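Local coordinates for Udp-n-acetylglucosamine pyrophosphorylase (Trypanosoma brucei, PDB 4BQH), which probably catalyses the formation of UDP-N-acetylglucosamine and diphosphate from UTP and N-acetylglucosamine 1-phosphate, at residues A[7-20]-A[42-55]. Sequence-based numbering, arbitrary orientation.
Sequences DRDVCIQRLTGANQ and ITNELAGVDFRHFN. With 9VU ((3S)-3-[2-(1,3-benzodioxol-5-yl)-2-oxidanylidene-ethyl]-4-bromanyl-5-methyl-3-oxidanyl-1H-indol-2-one), chain C.
Asp7 lays its carboxylate across the methyl of Thr43, and a water joins Asp7 O to Thr43 OG1, which is also hydrogen-bonded to Thr39 O. One turn on, Cys11 SG rests on Ile42 CG2. Arg14 carries the centre: bent at chi3 (61°), its chain delivers a guanidinium that gathers three backbone carbonyls. Arg14 NH1 donates to Ile42 O of helix 32-44 (3.0 Å), arriving from above the carbonyl plane. Arg14 NH2 is shared between Leu46 O (2.7 Å) and Val49 O (3.0 Å), the latter met in plane on a lone pair. This clasps the type II turn Leu46-Val49, which with the start of helix 51-64 forms part of the allosteric inhibitor's pocket: Gly48 O accepts from 9VU NAG, and Asp50 N, just after the turn, donates to 9VU OAN. Leu15 CD1 makes a CH-pi contact over the Phe51 ring, with Val49 CG1 over the opposite face. Gly17 O takes Arg52 NH1 head-on (2.6 Å) and Ala18 O takes Asn55 ND2 (2.8 Å). Gln20 NE2 reaches Asn55 OD1 (3.0 Å) and Gly221 O, while its OE1 accepts from Ile223 N. Helix 7-15 and the following loop lie along the link between helices 32-44 and 51-64; helix 21-29 packs against Cys11, strand 213-214 against Leu46 and Phe51.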
loop_
_atom_site.group_PDB
_atom_site.type_symbol
_atom_site.label_atom_id
_atom_site.label_comp_id
_atom_site.label_asym_id
_atom_site.label_seq_id
_atom_site.Cartn_x
_atom_site.Cartn_y
_atom_site.Cartn_z
ATOM N N ASP A 7 -14.613 27.876 9.952
ATOM C CA ASP A 7 -13.346 27.125 9.881
ATOM C C ASP A 7 -12.296 27.770 10.759
ATOM O O ASP A 7 -11.618 27.075 11.489
ATOM C CB ASP A 7 -12.808 27.053 8.445
ATOM C CG ASP A 7 -13.489 25.984 7.596
ATOM O OD1 ASP A 7 -14.414 25.301 8.083
ATOM O OD2 ASP A 7 -13.087 25.820 6.421
ATOM N N ARG A 8 -12.169 29.102 10.683
ATOM C CA ARG A 8 -11.140 29.826 11.419
ATOM C C ARG A 8 -11.344 29.704 12.918
ATOM O O ARG A 8 -10.396 29.491 13.661
ATOM C CB ARG A 8 -11.069 31.308 11.001
ATOM C CG ARG A 8 -9.879 32.039 11.617
ATOM C CD ARG A 8 -9.403 33.230 10.785
ATOM N NE ARG A 8 -10.239 34.429 10.968
ATOM C CZ ARG A 8 -10.183 35.254 12.019
ATOM N N ASP A 9 -12.586 29.822 13.364
ATOM C CA ASP A 9 -12.867 29.694 14.797
ATOM C C ASP A 9 -12.578 28.278 15.317
ATOM O O ASP A 9 -12.119 28.116 16.455
ATOM C CB ASP A 9 -14.308 30.132 15.103
ATOM C CG ASP A 9 -14.469 31.661 15.079
ATOM O OD1 ASP A 9 -13.449 32.391 15.094
ATOM O OD2 ASP A 9 -15.618 32.135 15.051
ATOM N N VAL A 10 -12.846 27.268 14.488
ATOM C CA VAL A 10 -12.502 25.877 14.828
ATOM C C VAL A 10 -10.984 25.743 14.969
ATOM O O VAL A 10 -10.493 25.171 15.958
ATOM C CB VAL A 10 -13.042 24.858 13.792
ATOM C CG1 VAL A 10 -12.564 23.443 14.131
ATOM C CG2 VAL A 10 -14.570 24.920 13.727
ATOM N N CYS A 11 -10.242 26.312 14.009
ATOM C CA CYS A 11 -8.768 26.308 14.104
ATOM C C CYS A 11 -8.289 26.987 15.361
ATOM O O CYS A 11 -7.413 26.476 16.037
ATOM C CB CYS A 11 -8.105 26.957 12.882
ATOM S SG CYS A 11 -8.306 25.957 11.416
ATOM N N ILE A 12 -8.876 28.148 15.683
ATOM C CA ILE A 12 -8.513 28.859 16.897
ATOM C C ILE A 12 -8.734 28.003 18.140
ATOM O O ILE A 12 -7.886 27.986 19.023
ATOM C CB ILE A 12 -9.203 30.256 16.992
ATOM C CG1 ILE A 12 -8.651 31.175 15.889
ATOM C CG2 ILE A 12 -8.971 30.873 18.369
ATOM C CD1 ILE A 12 -9.383 32.500 15.710
ATOM N N GLN A 13 -9.862 27.292 18.188
ATOM C CA GLN A 13 -10.171 26.381 19.297
ATOM C C GLN A 13 -9.129 25.264 19.358
ATOM O O GLN A 13 -8.576 24.959 20.431
ATOM C CB GLN A 13 -11.585 25.803 19.130
ATOM C CG GLN A 13 -12.166 25.155 20.384
ATOM C CD GLN A 13 -13.629 24.739 20.230
ATOM N N ARG A 14 -8.824 24.691 18.194
ATOM C CA ARG A 14 -7.807 23.623 18.131
ATOM C C ARG A 14 -6.432 24.052 18.614
ATOM O O ARG A 14 -5.727 23.240 19.184
ATOM C CB ARG A 14 -7.719 23.012 16.743
ATOM C CG ARG A 14 -8.968 22.228 16.361
ATOM C CD ARG A 14 -8.918 21.784 14.921
ATOM N NE ARG A 14 -7.763 20.905 14.698
ATOM C CZ ARG A 14 -7.255 20.622 13.507
ATOM N NH1 ARG A 14 -7.791 21.141 12.406
ATOM N NH2 ARG A 14 -6.194 19.821 13.418
ATOM N N LEU A 15 -6.064 25.322 18.412
ATOM C CA LEU A 15 -4.738 25.807 18.826
ATOM C C LEU A 15 -4.684 26.479 20.202
ATOM O O LEU A 15 -3.594 26.795 20.695
ATOM C CB LEU A 15 -4.118 26.709 17.741
ATOM C CG LEU A 15 -3.411 26.017 16.549
ATOM C CD1 LEU A 15 -2.141 25.294 16.997
ATOM C CD2 LEU A 15 -4.317 25.044 15.806
ATOM N N THR A 16 -5.842 26.701 20.817
ATOM C CA THR A 16 -5.881 27.297 22.148
ATOM C C THR A 16 -5.356 26.320 23.198
ATOM O O THR A 16 -5.824 25.185 23.266
ATOM C CB THR A 16 -7.303 27.760 22.504
ATOM O OG1 THR A 16 -7.697 28.777 21.580
ATOM C CG2 THR A 16 -7.342 28.326 23.932
ATOM N N GLY A 17 -4.364 26.749 23.974
ATOM C CA GLY A 17 -3.795 25.916 25.048
ATOM C C GLY A 17 -2.868 24.822 24.534
ATOM O O GLY A 17 -2.516 23.902 25.272
ATOM N N ALA A 18 -2.458 24.933 23.266
ATOM C CA ALA A 18 -1.606 23.914 22.603
ATOM C C ALA A 18 -0.089 24.156 22.655
ATOM O O ALA A 18 0.691 23.408 22.051
ATOM C CB ALA A 18 -2.065 23.705 21.163
ATOM N N ASN A 19 0.340 25.177 23.392
ATOM C CA ASN A 19 1.759 25.530 23.497
ATOM C C ASN A 19 2.382 25.888 22.140
ATOM O O ASN A 19 3.582 25.706 21.921
ATOM C CB ASN A 19 2.563 24.430 24.211
ATOM C CG ASN A 19 2.405 24.480 25.714
ATOM O OD1 ASN A 19 2.307 23.443 26.368
ATOM N ND2 ASN A 19 2.376 25.687 26.270
ATOM N N GLN A 20 1.559 26.400 21.231
ATOM C CA GLN A 20 2.027 26.786 19.906
ATOM C C GLN A 20 1.472 28.174 19.599
ATOM O O GLN A 20 0.882 28.424 18.542
ATOM C CB GLN A 20 1.596 25.736 18.859
ATOM C CG GLN A 20 2.272 24.369 19.065
ATOM C CD GLN A 20 3.769 24.371 18.790
ATOM O OE1 GLN A 20 4.288 25.256 18.118
ATOM N NE2 GLN A 20 4.477 23.365 19.307
ATOM N N ILE A 42 -4.730 24.048 8.123
ATOM C CA ILE A 42 -4.986 23.318 9.372
ATOM C C ILE A 42 -6.300 22.529 9.273
ATOM O O ILE A 42 -6.395 21.414 9.786
ATOM C CB ILE A 42 -4.966 24.258 10.591
ATOM C CG1 ILE A 42 -3.567 24.854 10.788
ATOM C CG2 ILE A 42 -5.434 23.560 11.865
ATOM C CD1 ILE A 42 -3.573 26.072 11.694
ATOM N N THR A 43 -7.277 23.093 8.564
ATOM C CA THR A 43 -8.579 22.437 8.326
ATOM C C THR A 43 -8.529 21.239 7.367
ATOM O O THR A 43 -9.045 20.157 7.683
ATOM C CB THR A 43 -9.628 23.477 7.828
ATOM O OG1 THR A 43 -9.752 24.518 8.806
ATOM C CG2 THR A 43 -10.982 22.836 7.630
ATOM N N ASN A 44 -7.913 21.432 6.205
ATOM C CA ASN A 44 -7.971 20.481 5.101
ATOM C C ASN A 44 -6.775 19.561 4.986
ATOM O O ASN A 44 -6.898 18.482 4.395
ATOM C CB ASN A 44 -8.137 21.217 3.779
ATOM C CG ASN A 44 -9.342 22.123 3.782
ATOM O OD1 ASN A 44 -10.342 21.838 4.452
ATOM N ND2 ASN A 44 -9.250 23.231 3.060
ATOM N N GLU A 45 -5.624 19.997 5.501
ATOM C CA GLU A 45 -4.391 19.202 5.364
ATOM C C GLU A 45 -3.939 18.615 6.687
ATOM O O GLU A 45 -3.152 17.670 6.682
ATOM C CB GLU A 45 -3.238 20.039 4.800
ATOM C CG GLU A 45 -3.527 20.606 3.424
ATOM C CD GLU A 45 -2.347 21.407 2.910
ATOM O OE1 GLU A 45 -1.228 20.853 2.829
ATOM O OE2 GLU A 45 -2.532 22.592 2.601
ATOM N N LEU A 46 -4.370 19.212 7.797
ATOM C CA LEU A 46 -4.071 18.668 9.138
ATOM C C LEU A 46 -5.344 18.363 9.933
ATOM O O LEU A 46 -5.378 18.497 11.162
ATOM C CB LEU A 46 -3.145 19.605 9.941
ATOM C CG LEU A 46 -1.733 19.646 9.337
ATOM C CD1 LEU A 46 -1.604 20.941 8.577
ATOM C CD2 LEU A 46 -0.657 19.511 10.413
ATOM N N ALA A 47 -6.396 17.979 9.216
ATOM C CA ALA A 47 -7.669 17.639 9.852
ATOM C C ALA A 47 -7.443 16.606 10.961
ATOM O O ALA A 47 -6.705 15.627 10.769
ATOM C CB ALA A 47 -8.649 17.108 8.812
ATOM N N GLY A 48 -8.038 16.846 12.121
ATOM C CA GLY A 48 -8.020 15.883 13.208
ATOM C C GLY A 48 -6.760 15.870 14.057
ATOM O O GLY A 48 -6.784 15.330 15.165
ATOM N N VAL A 49 -5.671 16.494 13.565
ATOM C CA VAL A 49 -4.397 16.522 14.303
ATOM C C VAL A 49 -4.576 17.204 15.654
ATOM O O VAL A 49 -5.122 18.318 15.746
ATOM C CB VAL A 49 -3.281 17.244 13.500
ATOM C CG1 VAL A 49 -2.085 17.601 14.395
ATOM C CG2 VAL A 49 -2.861 16.412 12.282
ATOM N N ASP A 50 -4.103 16.530 16.697
ATOM C CA ASP A 50 -4.186 17.034 18.059
ATOM C C ASP A 50 -2.833 17.669 18.393
ATOM O O ASP A 50 -1.844 16.977 18.611
ATOM C CB ASP A 50 -4.524 15.857 18.993
ATOM C CG ASP A 50 -4.658 16.251 20.463
ATOM O OD1 ASP A 50 -4.107 17.258 20.924
ATOM O OD2 ASP A 50 -5.315 15.483 21.183
ATOM N N PHE A 51 -2.791 19.001 18.375
ATOM C CA PHE A 51 -1.517 19.713 18.500
ATOM C C PHE A 51 -0.859 19.504 19.854
ATOM O O PHE A 51 0.357 19.318 19.923
ATOM C CB PHE A 51 -1.687 21.206 18.130
ATOM C CG PHE A 51 -1.899 21.427 16.662
ATOM C CD1 PHE A 51 -0.809 21.466 15.787
ATOM C CD2 PHE A 51 -3.182 21.556 16.130
ATOM C CE1 PHE A 51 -1.005 21.633 14.423
ATOM C CE2 PHE A 51 -3.382 21.730 14.768
ATOM C CZ PHE A 51 -2.299 21.780 13.912
ATOM N N ARG A 52 -1.642 19.473 20.941
ATOM C CA ARG A 52 -1.053 19.165 22.252
ATOM C C ARG A 52 -0.419 17.778 22.285
ATOM O O ARG A 52 0.691 17.601 22.786
ATOM C CB ARG A 52 -2.105 19.210 23.359
ATOM C CG ARG A 52 -2.476 20.606 23.794
ATOM C CD ARG A 52 -3.479 20.561 24.945
ATOM N NE ARG A 52 -2.887 20.014 26.168
ATOM C CZ ARG A 52 -2.143 20.697 27.038
ATOM N NH1 ARG A 52 -1.864 21.981 26.838
ATOM N NH2 ARG A 52 -1.670 20.089 28.124
ATOM N N HIS A 53 -1.142 16.798 21.749
ATOM C CA HIS A 53 -0.631 15.442 21.657
ATOM C C HIS A 53 0.679 15.428 20.900
ATOM O O HIS A 53 1.623 14.751 21.287
ATOM C CB HIS A 53 -1.663 14.528 20.987
ATOM C CG HIS A 53 -1.120 13.174 20.650
ATOM N ND1 HIS A 53 -0.662 12.320 21.597
ATOM C CD2 HIS A 53 -0.925 12.551 19.424
ATOM C CE1 HIS A 53 -0.209 11.198 20.998
ATOM N NE2 HIS A 53 -0.392 11.330 19.673
ATOM N N PHE A 54 0.769 16.184 19.810
ATOM C CA PHE A 54 2.026 16.182 19.050
ATOM C C PHE A 54 3.243 16.804 19.739
ATOM O O PHE A 54 4.383 16.439 19.420
ATOM C CB PHE A 54 1.814 16.702 17.632
ATOM C CG PHE A 54 1.482 15.596 16.656
ATOM C CD1 PHE A 54 2.508 14.785 16.139
ATOM C CD2 PHE A 54 0.155 15.314 16.318
ATOM C CE1 PHE A 54 2.219 13.743 15.260
ATOM C CE2 PHE A 54 -0.145 14.266 15.430
ATOM C CZ PHE A 54 0.889 13.471 14.922
ATOM N N ASN A 55 3.018 17.723 20.685
ATOM C CA ASN A 55 4.130 18.139 21.554
ATOM C C ASN A 55 4.710 16.955 22.331
ATOM O O ASN A 55 5.930 16.815 22.449
ATOM C CB ASN A 55 3.693 19.236 22.528
ATOM C CG ASN A 55 3.185 20.481 21.822
ATOM O OD1 ASN A 55 3.667 20.865 20.740
ATOM N ND2 ASN A 55 2.207 21.134 22.448
HETATM O OAN 9VU C . -3.229 13.855 16.412
HETATM C CAH 9VU C . -4.013 12.926 16.133
HETATM N NAG 9VU C . -5.327 13.087 15.958
HETATM C CAC 9VU C . -5.886 11.873 15.702
HETATM C CAB 9VU C . -7.172 11.574 15.490
HETATM C CAA 9VU C . -7.620 10.262 15.267
HETATM C CAF 9VU C . -6.665 9.238 15.288
HETATM C CAJ 9VU C . -7.075 7.879 15.070
HETATM C CAE 9VU C . -5.320 9.605 15.518
HETATM BR BRA 9VU C . -4.048 8.195 15.473
HETATM C CAD 9VU C . -4.936 10.896 15.720
HETATM C CAI 9VU C . -3.684 11.549 16.002
HETATM O OAL 9VU C . -3.199 11.137 17.283
HETATM C CAM 9VU C . -2.519 11.231 15.026
HETATM C CAO 9VU C . -2.735 11.784 13.602
HETATM O OAP 9VU C . -3.689 12.556 13.417
HETATM C CAQ 9VU C . -1.797 11.421 12.591
HETATM C CAV 9VU C . -0.896 10.365 12.739
HETATM C CAU 9VU C . -0.013 10.048 11.775
HETATM O OAY 9VU C . 0.916 9.047 11.762
HETATM C CAX 9VU C . 1.826 9.435 10.697
HETATM O OAW 9VU C . 0.992 10.186 9.806
HETATM C CAT 9VU C . 0.025 10.712 10.620
HETATM C CAS 9VU C . -0.822 11.731 10.396
HETATM C CAR 9VU C . -1.754 12.099 11.366
HETATM O O HOH W 1 -11.719 24.166 10.653
HETATM O O HOH W 2 -5.380 20.561 18.803
HETATM O O HOH W 3 -7.358 19.247 17.155
HETATM O O HOH W 4 1.772 20.370 25.313
#